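Local coordinates for cell division control protein 4 (PDB 3V7D), which recognises phosphorylated target proteins, such as the CDK inhibitor SIC1, as the substrate-binding F-box and WD-repeat subunit of an SCF ubiquitin ligase, at residues Lys142-Val146 and Leu156-Gly160; Ala171-Val177 and Leu234-Ser238; Cys194-Glu200 and Tyr249-His254. The protein carries 1 engineered substitution. All blocks are in the same frame, centred on the assembly; numbering follows the deposited sequence.

Contact 1 (Lys142-Val146 and Leu156-Gly160)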
loop_
_atom_site.group_PDB
_atom_site.type_symbol
_atom_site.label_atom_id
_atom_site.label_comp_id
_atom_site.label_asym_id
_atom_site.label_seq_id
_atom_site.Cartn_x
_atom_site.Cartn_y
_atom_site.Cartn_z
ATOM N N LYS B 142 -5.931 -12.293 -31.321
ATOM C CA LYS B 142 -5.039 -11.307 -31.936
ATOM C C LYS B 142 -5.427 -9.854 -31.638
ATOM O O LYS B 142 -4.823 -8.925 -32.180
ATOM C CB LYS B 142 -4.927 -11.526 -33.454
ATOM C CG LYS B 142 -4.580 -12.952 -33.871
ATOM C CD LYS B 142 -4.612 -13.110 -35.395
ATOM C CE LYS B 142 -4.368 -14.553 -35.804
ATOM N NZ LYS B 142 -4.400 -14.740 -37.285
ATOM N N MET B 143 -6.411 -9.661 -30.765
ATOM C CA MET B 143 -6.934 -8.328 -30.478
ATOM C C MET B 143 -6.541 -7.776 -29.110
ATOM O O MET B 143 -6.305 -8.519 -28.159
ATOM C CB MET B 143 -8.460 -8.323 -30.590
ATOM C CG MET B 143 -8.981 -8.748 -31.949
ATOM S SD MET B 143 -8.243 -7.772 -33.270
ATOM C CE MET B 143 -9.215 -8.315 -34.675
ATOM N N ILE B 144 -6.486 -6.451 -29.028
ATOM C CA ILE B 144 -6.327 -5.751 -27.765
ATOM C C ILE B 144 -7.552 -4.870 -27.567
ATOM O O ILE B 144 -7.892 -4.068 -28.437
ATOM C CB ILE B 144 -5.074 -4.860 -27.767
ATOM C CG1 ILE B 144 -3.814 -5.708 -27.937
ATOM C CG2 ILE B 144 -4.998 -4.050 -26.485
ATOM C CD1 ILE B 144 -2.531 -4.901 -27.955
ATOM N N ARG B 145 -8.227 -5.023 -26.434
ATOM C CA ARG B 145 -9.417 -4.225 -26.172
ATOM C C ARG B 145 -9.182 -3.239 -25.039
ATOM O O ARG B 145 -8.565 -3.572 -24.029
ATOM C CB ARG B 145 -10.630 -5.117 -25.891
ATOM C CG ARG B 145 -11.065 -5.946 -27.099
ATOM C CD ARG B 145 -12.236 -6.866 -26.782
ATOM N NE ARG B 145 -13.502 -6.148 -26.639
ATOM C CZ ARG B 145 -14.295 -5.820 -27.655
ATOM N NH1 ARG B 145 -13.951 -6.133 -28.894
ATOM N NH2 ARG B 145 -15.431 -5.173 -27.437
ATOM N N VAL B 146 -9.675 -2.021 -25.228
ATOM C CA VAL B 146 -9.490 -0.948 -24.266
ATOM C C VAL B 146 -10.838 -0.502 -23.716
ATOM O O VAL B 146 -11.782 -0.253 -24.474
ATOM C CB VAL B 146 -8.787 0.264 -24.910
ATOM C CG1 VAL B 146 -8.526 1.343 -23.870
ATOM C CG2 VAL B 146 -7.486 -0.167 -25.579
ATOM N N LEU B 156 -12.387 1.082 -27.552
ATOM C CA LEU B 156 -11.968 0.682 -28.888
ATOM C C LEU B 156 -11.175 -0.617 -28.866
ATOM O O LEU B 156 -10.662 -1.031 -27.824
ATOM C CB LEU B 156 -11.162 1.796 -29.577
ATOM C CG LEU B 156 -9.991 2.473 -28.852
ATOM C CD1 LEU B 156 -8.767 1.567 -28.735
ATOM C CD2 LEU B 156 -9.623 3.764 -29.565
ATOM N N GLN B 157 -11.082 -1.250 -30.029
ATOM C CA GLN B 157 -10.283 -2.454 -30.189
ATOM C C GLN B 157 -9.040 -2.136 -31.007
ATOM O O GLN B 157 -9.125 -1.520 -32.069
ATOM C CB GLN B 157 -11.106 -3.548 -30.871
ATOM C CG GLN B 157 -10.335 -4.821 -31.177
ATOM C CD GLN B 157 -11.253 -6.012 -31.372
ATOM O OE1 GLN B 157 -11.571 -6.725 -30.423
ATOM N NE2 GLN B 157 -11.689 -6.228 -32.605
ATOM N N LEU B 158 -7.884 -2.539 -30.494
ATOM C CA LEU B 158 -6.625 -2.349 -31.204
ATOM C C LEU B 158 -6.235 -3.620 -31.951
ATOM O O LEU B 158 -5.910 -4.636 -31.335
ATOM C CB LEU B 158 -5.518 -1.939 -30.230
ATOM C CG LEU B 158 -5.683 -0.557 -29.595
ATOM C CD1 LEU B 158 -4.678 -0.345 -28.477
ATOM C CD2 LEU B 158 -5.543 0.525 -30.652
ATOM N N SER B 159 -6.289 -3.560 -33.282
ATOM C CA SER B 159 -5.930 -4.696 -34.127
ATOM C C SER B 159 -4.642 -4.413 -34.886
ATOM O O SER B 159 -4.298 -3.255 -35.129
ATOM C CB SER B 159 -7.047 -4.995 -35.126
ATOM O OG SER B 159 -7.197 -3.922 -36.036
ATOM N N GLY B 160 -3.936 -5.471 -35.266
ATOM C CA GLY B 160 -2.686 -5.326 -35.990
ATOM C C GLY B 160 -1.778 -6.530 -35.830
ATOM O O GLY B 160 -1.061 -6.903 -36.758
HETATM O O HOH W 1 -4.864 -8.004 -34.733
HETATM O O HOH W 2 -3.457 -6.489 -32.197
#

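Contact 2 (Ala171-Val177 and Leu234-Ser238)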
loop_
_atom_site.group_PDB
_atom_site.type_symbol
_atom_site.label_atom_id
_atom_site.label_comp_id
_atom_site.label_asym_id
_atom_site.label_seq_id
_atom_site.Cartn_x
_atom_site.Cartn_y
_atom_site.Cartn_z
ATOM N N ALA B 171 2.211 2.108 -20.345
ATOM C CA ALA B 171 3.313 3.010 -20.030
ATOM C C ALA B 171 2.817 4.274 -19.329
ATOM O O ALA B 171 2.915 4.401 -18.105
ATOM C CB ALA B 171 4.088 3.365 -21.292
ATOM N N HIS B 172 2.278 5.197 -20.119
ATOM C CA HIS B 172 1.792 6.479 -19.627
ATOM C C HIS B 172 1.132 7.201 -20.790
ATOM O O HIS B 172 1.474 6.955 -21.947
ATOM C CB HIS B 172 2.948 7.333 -19.113
ATOM C CG HIS B 172 3.917 7.733 -20.183
ATOM N ND1 HIS B 172 4.954 6.921 -20.591
ATOM C CD2 HIS B 172 3.995 8.853 -20.941
ATOM C CE1 HIS B 172 5.635 7.527 -21.547
ATOM N NE2 HIS B 172 5.075 8.700 -21.779
ATOM N N GLY B 173 0.192 8.088 -20.485
ATOM C CA GLY B 173 -0.432 8.915 -21.503
ATOM C C GLY B 173 -1.090 8.142 -22.630
ATOM O O GLY B 173 -1.029 8.549 -23.787
ATOM N N GLY B 174 -1.718 7.019 -22.294
ATOM C CA GLY B 174 -2.428 6.226 -23.279
ATOM C C GLY B 174 -1.529 5.433 -24.206
ATOM O O GLY B 174 -1.968 4.970 -25.257
ATOM N N ILE B 175 -0.268 5.274 -23.821
ATOM C CA ILE B 175 0.682 4.496 -24.608
ATOM C C ILE B 175 0.827 3.111 -23.990
ATOM O O ILE B 175 0.940 2.983 -22.772
ATOM C CB ILE B 175 2.071 5.172 -24.645
ATOM C CG1 ILE B 175 1.967 6.595 -25.199
ATOM C CG2 ILE B 175 3.055 4.346 -25.462
ATOM C CD1 ILE B 175 1.602 6.656 -26.669
ATOM N N LEU B 176 0.819 2.073 -24.822
ATOM C CA LEU B 176 0.994 0.715 -24.314
ATOM C C LEU B 176 1.850 -0.155 -25.232
ATOM O O LEU B 176 1.946 0.093 -26.433
ATOM C CB LEU B 176 -0.362 0.054 -24.046
ATOM C CG LEU B 176 -1.229 -0.334 -25.245
ATOM C CD1 LEU B 176 -1.207 -1.835 -25.444
ATOM C CD2 LEU B 176 -2.656 0.153 -25.061
ATOM N N VAL B 177 2.466 -1.180 -24.651
ATOM C CA VAL B 177 3.324 -2.095 -25.393
ATOM C C VAL B 177 2.770 -3.515 -25.323
ATOM O O VAL B 177 2.304 -3.951 -24.268
ATOM C CB VAL B 177 4.759 -2.083 -24.829
ATOM C CG1 VAL B 177 5.682 -2.935 -25.686
ATOM C CG2 VAL B 177 5.278 -0.657 -24.742
ATOM N N LEU B 234 11.587 3.122 -25.491
ATOM C CA LEU B 234 10.193 3.471 -25.751
ATOM C C LEU B 234 10.137 4.816 -26.467
ATOM O O LEU B 234 10.603 5.822 -25.935
ATOM C CB LEU B 234 9.398 3.546 -24.445
ATOM C CG LEU B 234 7.917 3.922 -24.568
ATOM C CD1 LEU B 234 7.124 2.807 -25.236
ATOM C CD2 LEU B 234 7.325 4.269 -23.208
ATOM N N PRO B 235 9.582 4.830 -27.686
ATOM C CA PRO B 235 9.485 6.042 -28.510
ATOM C C PRO B 235 8.714 7.172 -27.827
ATOM O O PRO B 235 7.720 6.926 -27.139
ATOM C CB PRO B 235 8.730 5.557 -29.749
ATOM C CG PRO B 235 9.041 4.098 -29.827
ATOM C CD PRO B 235 9.099 3.637 -28.402
ATOM N N LYS B 236 9.181 8.402 -28.024
ATOM C CA LYS B 236 8.553 9.583 -27.439
ATOM C C LYS B 236 7.353 10.058 -28.258
ATOM O O LYS B 236 7.209 9.699 -29.427
ATOM C CB LYS B 236 9.576 10.715 -27.289
ATOM C CG LYS B 236 10.885 10.498 -28.049
ATOM C CD LYS B 236 10.743 10.765 -29.546
ATOM C CE LYS B 236 12.040 10.465 -30.287
ATOM N NZ LYS B 236 12.455 9.043 -30.120
ATOM N N GLU B 237 6.495 10.864 -27.636
ATOM C CA GLU B 237 5.298 11.379 -28.302
ATOM C C GLU B 237 5.622 12.507 -29.284
ATOM O O GLU B 237 6.645 13.181 -29.156
ATOM C CB GLU B 237 4.259 11.846 -27.274
ATOM C CG GLU B 237 3.694 10.737 -26.395
ATOM C CD GLU B 237 4.375 10.651 -25.040
ATOM O OE1 GLU B 237 5.305 11.446 -24.783
ATOM O OE2 GLU B 237 3.979 9.789 -24.228
ATOM N N SER B 238 4.737 12.713 -30.256
ATOM C CA SER B 238 4.985 13.661 -31.341
ATOM C C SER B 238 4.288 15.011 -31.152
ATOM O O SER B 238 3.354 15.136 -30.360
ATOM C CB SER B 238 4.580 13.047 -32.685
ATOM O OG SER B 238 3.221 12.640 -32.677
#

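Contact 3 (Cys194-Glu200 and Tyr249-His254). Unlike the reference sequence in segment 194-200: Glu200 (reference Lys).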
loop_
_atom_site.group_PDB
_atom_site.type_symbol
_atom_site.label_atom_id
_atom_site.label_comp_id
_atom_site.label_asym_id
_atom_site.label_seq_id
_atom_site.Cartn_x
_atom_site.Cartn_y
_atom_site.Cartn_z
ATOM N N CYS B 194 -4.394 3.521 -32.701
ATOM C CA CYS B 194 -3.603 2.772 -33.671
ATOM C C CYS B 194 -2.274 2.290 -33.114
ATOM O O CYS B 194 -1.844 2.706 -32.038
ATOM C CB CYS B 194 -3.344 3.624 -34.917
ATOM S SG CYS B 194 -2.147 4.962 -34.656
ATOM N N CYS B 195 -1.627 1.406 -33.865
ATOM C CA CYS B 195 -0.262 0.998 -33.571
ATOM C C CYS B 195 0.701 2.027 -34.153
ATOM O O CYS B 195 0.547 2.448 -35.299
ATOM C CB CYS B 195 0.023 -0.377 -34.170
ATOM S SG CYS B 195 1.720 -0.939 -33.929
ATOM N N THR B 196 1.692 2.437 -33.366
ATOM C CA THR B 196 2.659 3.421 -33.841
ATOM C C THR B 196 3.986 2.786 -34.255
ATOM O O THR B 196 4.673 3.295 -35.140
ATOM C CB THR B 196 2.918 4.530 -32.798
ATOM O OG1 THR B 196 3.303 3.941 -31.549
ATOM C CG2 THR B 196 1.671 5.376 -32.596
ATOM N N HIS B 197 4.342 1.678 -33.614
ATOM C CA HIS B 197 5.603 0.999 -33.909
ATOM C C HIS B 197 5.461 -0.520 -33.870
ATOM O O HIS B 197 4.804 -1.069 -32.984
ATOM C CB HIS B 197 6.694 1.425 -32.918
ATOM C CG HIS B 197 6.938 2.903 -32.875
ATOM N ND1 HIS B 197 6.079 3.782 -32.249
ATOM C CD2 HIS B 197 7.948 3.656 -33.373
ATOM C CE1 HIS B 197 6.546 5.012 -32.371
ATOM N NE2 HIS B 197 7.680 4.962 -33.046
ATOM N N VAL B 198 6.082 -1.193 -34.833
ATOM C CA VAL B 198 6.197 -2.646 -34.800
ATOM C C VAL B 198 7.671 -3.041 -34.796
ATOM O O VAL B 198 8.372 -2.850 -35.790
ATOM C CB VAL B 198 5.502 -3.305 -36.002
ATOM C CG1 VAL B 198 5.644 -4.818 -35.928
ATOM C CG2 VAL B 198 4.037 -2.903 -36.061
ATOM N N PHE B 199 8.139 -3.583 -33.675
ATOM C CA PHE B 199 9.537 -3.988 -33.545
ATOM C C PHE B 199 9.709 -5.486 -33.771
ATOM O O PHE B 199 9.204 -6.305 -33.001
ATOM C CB PHE B 199 10.092 -3.621 -32.166
ATOM C CG PHE B 199 10.114 -2.145 -31.885
ATOM C CD1 PHE B 199 10.061 -1.223 -32.917
ATOM C CD2 PHE B 199 10.190 -1.681 -30.579
ATOM C CE1 PHE B 199 10.083 0.135 -32.655
ATOM C CE2 PHE B 199 10.211 -0.327 -30.309
ATOM C CZ PHE B 199 10.159 0.584 -31.350
ATOM N N GLU B 200 10.429 -5.843 -34.830
ATOM C CA GLU B 200 10.740 -7.240 -35.089
ATOM C C GLU B 200 12.163 -7.526 -34.627
ATOM O O GLU B 200 12.960 -6.605 -34.445
ATOM C CB GLU B 200 10.562 -7.574 -36.574
ATOM C CG GLU B 200 9.143 -7.338 -37.088
ATOM C CD GLU B 200 8.936 -7.812 -38.516
ATOM O OE1 GLU B 200 9.791 -8.563 -39.031
ATOM O OE2 GLU B 200 7.914 -7.433 -39.126
ATOM N N TYR B 249 1.854 5.494 -39.827
ATOM C CA TYR B 249 1.658 4.475 -38.795
ATOM C C TYR B 249 1.033 3.199 -39.354
ATOM O O TYR B 249 0.094 3.261 -40.148
ATOM C CB TYR B 249 0.797 5.028 -37.653
ATOM C CG TYR B 249 1.488 6.081 -36.816
ATOM C CD1 TYR B 249 2.811 5.923 -36.419
ATOM C CD2 TYR B 249 0.822 7.237 -36.427
ATOM C CE1 TYR B 249 3.450 6.883 -35.654
ATOM C CE2 TYR B 249 1.453 8.204 -35.665
ATOM C CZ TYR B 249 2.767 8.022 -35.280
ATOM O OH TYR B 249 3.399 8.981 -34.522
ATOM N N PRO B 250 1.551 2.033 -38.932
ATOM C CA PRO B 250 2.634 1.916 -37.951
ATOM C C PRO B 250 4.023 2.026 -38.573
ATOM O O PRO B 250 4.229 1.635 -39.723
ATOM C CB PRO B 250 2.433 0.505 -37.400
ATOM C CG PRO B 250 1.908 -0.258 -38.569
ATOM C CD PRO B 250 1.038 0.712 -39.338
ATOM N N LEU B 251 4.965 2.563 -37.805
ATOM C CA LEU B 251 6.366 2.560 -38.199
ATOM C C LEU B 251 6.916 1.158 -38.002
ATOM O O LEU B 251 7.159 0.733 -36.872
ATOM C CB LEU B 251 7.166 3.552 -37.357
ATOM C CG LEU B 251 7.295 4.991 -37.859
ATOM C CD1 LEU B 251 5.938 5.659 -37.995
ATOM C CD2 LEU B 251 8.198 5.793 -36.933
ATOM N N VAL B 252 7.103 0.436 -39.099
ATOM C CA VAL B 252 7.573 -0.941 -39.028
ATOM C C VAL B 252 9.097 -1.011 -39.125
ATOM O O VAL B 252 9.700 -0.376 -39.989
ATOM C CB VAL B 252 6.937 -1.803 -40.138
ATOM C CG1 VAL B 252 7.320 -3.266 -39.965
ATOM C CG2 VAL B 252 5.419 -1.638 -40.136
ATOM N N PHE B 253 9.710 -1.782 -38.229
ATOM C CA PHE B 253 11.159 -1.971 -38.232
ATOM C C PHE B 253 11.514 -3.447 -38.366
ATOM O O PHE B 253 11.571 -4.174 -37.374
ATOM C CB PHE B 253 11.781 -1.398 -36.960
ATOM C CG PHE B 253 11.643 0.091 -36.837
ATOM C CD1 PHE B 253 10.492 0.652 -36.310
ATOM C CD2 PHE B 253 12.662 0.929 -37.254
ATOM C CE1 PHE B 253 10.359 2.023 -36.199
ATOM C CE2 PHE B 253 12.536 2.301 -37.144
ATOM C CZ PHE B 253 11.381 2.848 -36.613
ATOM N N HIS B 254 11.763 -3.874 -39.599
ATOM C CA HIS B 254 12.020 -5.277 -39.903
ATOM C C HIS B 254 13.374 -5.766 -39.396
ATOM O O HIS B 254 13.565 -6.967 -39.204
ATOM C CB HIS B 254 11.920 -5.525 -41.415
ATOM C CG HIS B 254 10.580 -5.197 -41.998
ATOM N ND1 HIS B 254 9.516 -6.075 -41.962
ATOM C CD2 HIS B 254 10.130 -4.090 -42.637
ATOM C CE1 HIS B 254 8.470 -5.522 -42.547
ATOM N NE2 HIS B 254 8.816 -4.317 -42.966
#

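Contact 1 (Lys142-Val146 and Leu156-Gly160)
The carbonyl O of Leu158 is gripped twice: Ile144 N donates to Leu158 O over 3.0 Å, and a water that also reaches Lys142 O probably adds a longer bond, carrying the pairing on past the direct backbone bonds. In return Leu158 N meets Ile144 O at 2.6 Å with 163° at the hydrogen. Val146 N bonds to Leu156 O, with only a weak return bond from Leu156 N to Val146 O, and Ile144-Leu158 and Val146-Leu156 are hydrogen-bonded antiparallel pairs. Arg145 and Gln157 between them are a non-hydrogen-bonded pair, and there the side chains meet instead. Gln157 runs extended, CG opposite its N (chi1 176°), and Gln157 OE1 accepts a hydrogen bond of 2.9 Å from Arg145 NH1. The donor stands above the amide carbonyl plane, and the amide is turned 83° from the guanidinium. Met143 passes across the same amide, its CG 3.6 Å from Gln157 CD, then bends so that its SD touches Ser159 CB at 3.5 Å. A leucine in place of Gln157 would probably leave Arg145 NH1 without this acceptor and its guanidinium more loosely held, with NE still bonded to Tyr147 OH. On the other face Val146 CG2 lies 3.8 Å from Leu156 CD1, while Ile144 and Leu158 pack on Trp188 of the next sheet. This is an antiparallel hairpin, with strand 153-158 at the edge of a four-stranded WD40 propeller blade.

Contact 2 (Ala171-Val177 and Leu234-Ser238)
Leu234 reaches Ala171, His172, Ile175 and Val177 through its two methyl groups. Its CB is directed toward segment 171-177; CG stands opposite the backbone N (chi1 179°), beside the carbonyl carbon, and CD1 and CD2 divide the contact between them. On one branch Leu234 CD1 lies 4.0 Å from Val177 CG2, with Ile175 CG2 somewhat farther off. On the other, Leu234 CD2 sits 3.9 Å from Ala171 CB and touches His172 CE1 at 4.0 Å, approaching that ring obliquely. Leu234 and Val177 run past each other in opposite directions, which makes this a lateral apolar contact. Three residues on, the chemistry turns polar. Glu237 bends at its second torsion and brings its OE2 to 2.9 Å from His172 NE2, but the N-H...O angle of 117° marks the hydrogen bond as weak, and the imidazole and carboxylate planes are 82° apart. Glu237 OE2 also lies 3.9 Å from Ile175 CG1. Glu237 is exposed and also touches a crystal neighbour, so its exact pose may owe something to the lattice. His172 is the first residue of a type I' turn that ends at Ile175. The turn is closed by Ile175 N bonding to His172 O at 3.1 Å, and Gly173 and Gly174 fill its two central positions with positive phi. Leu234 also packs on Ile220 of strand 218-224, in the adjoining sheet, while Ala171 and Val177 touch Ile211. The Leu234 part is consistent with blade-to-blade packing in a beta-propeller, here made by the loop after strand 229-233 against the turn joining strands 165-170 and 175-180.

Contact 3 (Cys194-Glu200 and Tyr249-His254)
His197, Val198 and Phe199 pair in parallel with Leu251, Val252 and Phe253, whereas the other strand neighbours in this sheet are antiparallel. Strand 251-253 thereby adds a fifth strand to the outer edge of a WD40 propeller blade. Four backbone bonds stitch it on, each segment donating two: among them Leu251 N meets Thr196 O at 2.8 Å, Val198 N meets Leu251 O, and Phe253 N meets Val198 O at 3.0 Å. The last in the series runs from N of Glu200, an engineered residue, to Phe253 O. On one face Phe199 CE1 lies 3.7 Å from Phe253 CD1, which is at the edge of the Phe199 ring; the two rings meet obliquely, their planes 69° apart. His197 stands alongside, its CD2 near Phe253 CE1. The opposite face carries Pro250, which follows a cis peptide bond; its CB touches Cys195 SG at 3.8 Å and Val198 CG2 at 4.0 Å. Thr196 and His197 together face Val187 in a classic beta bulge, and Thr196 OG1 and His197 ND1 are hydrogen-bonded at 2.9 Å. Thr196 OG1 sits between its backbone N and carbonyl carbon (chi1 54°), which leaves CG2 anti to the carbonyl carbon and free to make a CH-pi contact: Thr196 CG2 lies over the face of Tyr249, 3.9 Å from the ring centroid and only 11° off its normal.

Overall arrangement
Contacts 1 and 3 are strand pairings, antiparallel in one and parallel in the other, whereas contact 2 joins neighbouring blades through side chains. Each sets buried residues (Ile144 and Leu158; Ile175 and Val177; His197 to Phe199) against exposed ones (Ser159; Glu237; Pro250 and His254). Contact 1 has an apolar face and an Arg145-Gln157 polar one; contact 2 runs from an apolar patch around Leu234 to an exposed carboxylate; rings packed on each other occur in contact 3. Contacts 2 and 3 reach the same five-stranded sheet, and their segments interleave along the chain. Contact 1 packs on that sheet, Leu158 CD1 lying 4.0 Å from Leu176 CD2. Pro235 ties the other two together, its CB 3.5 Å from His197 CE1.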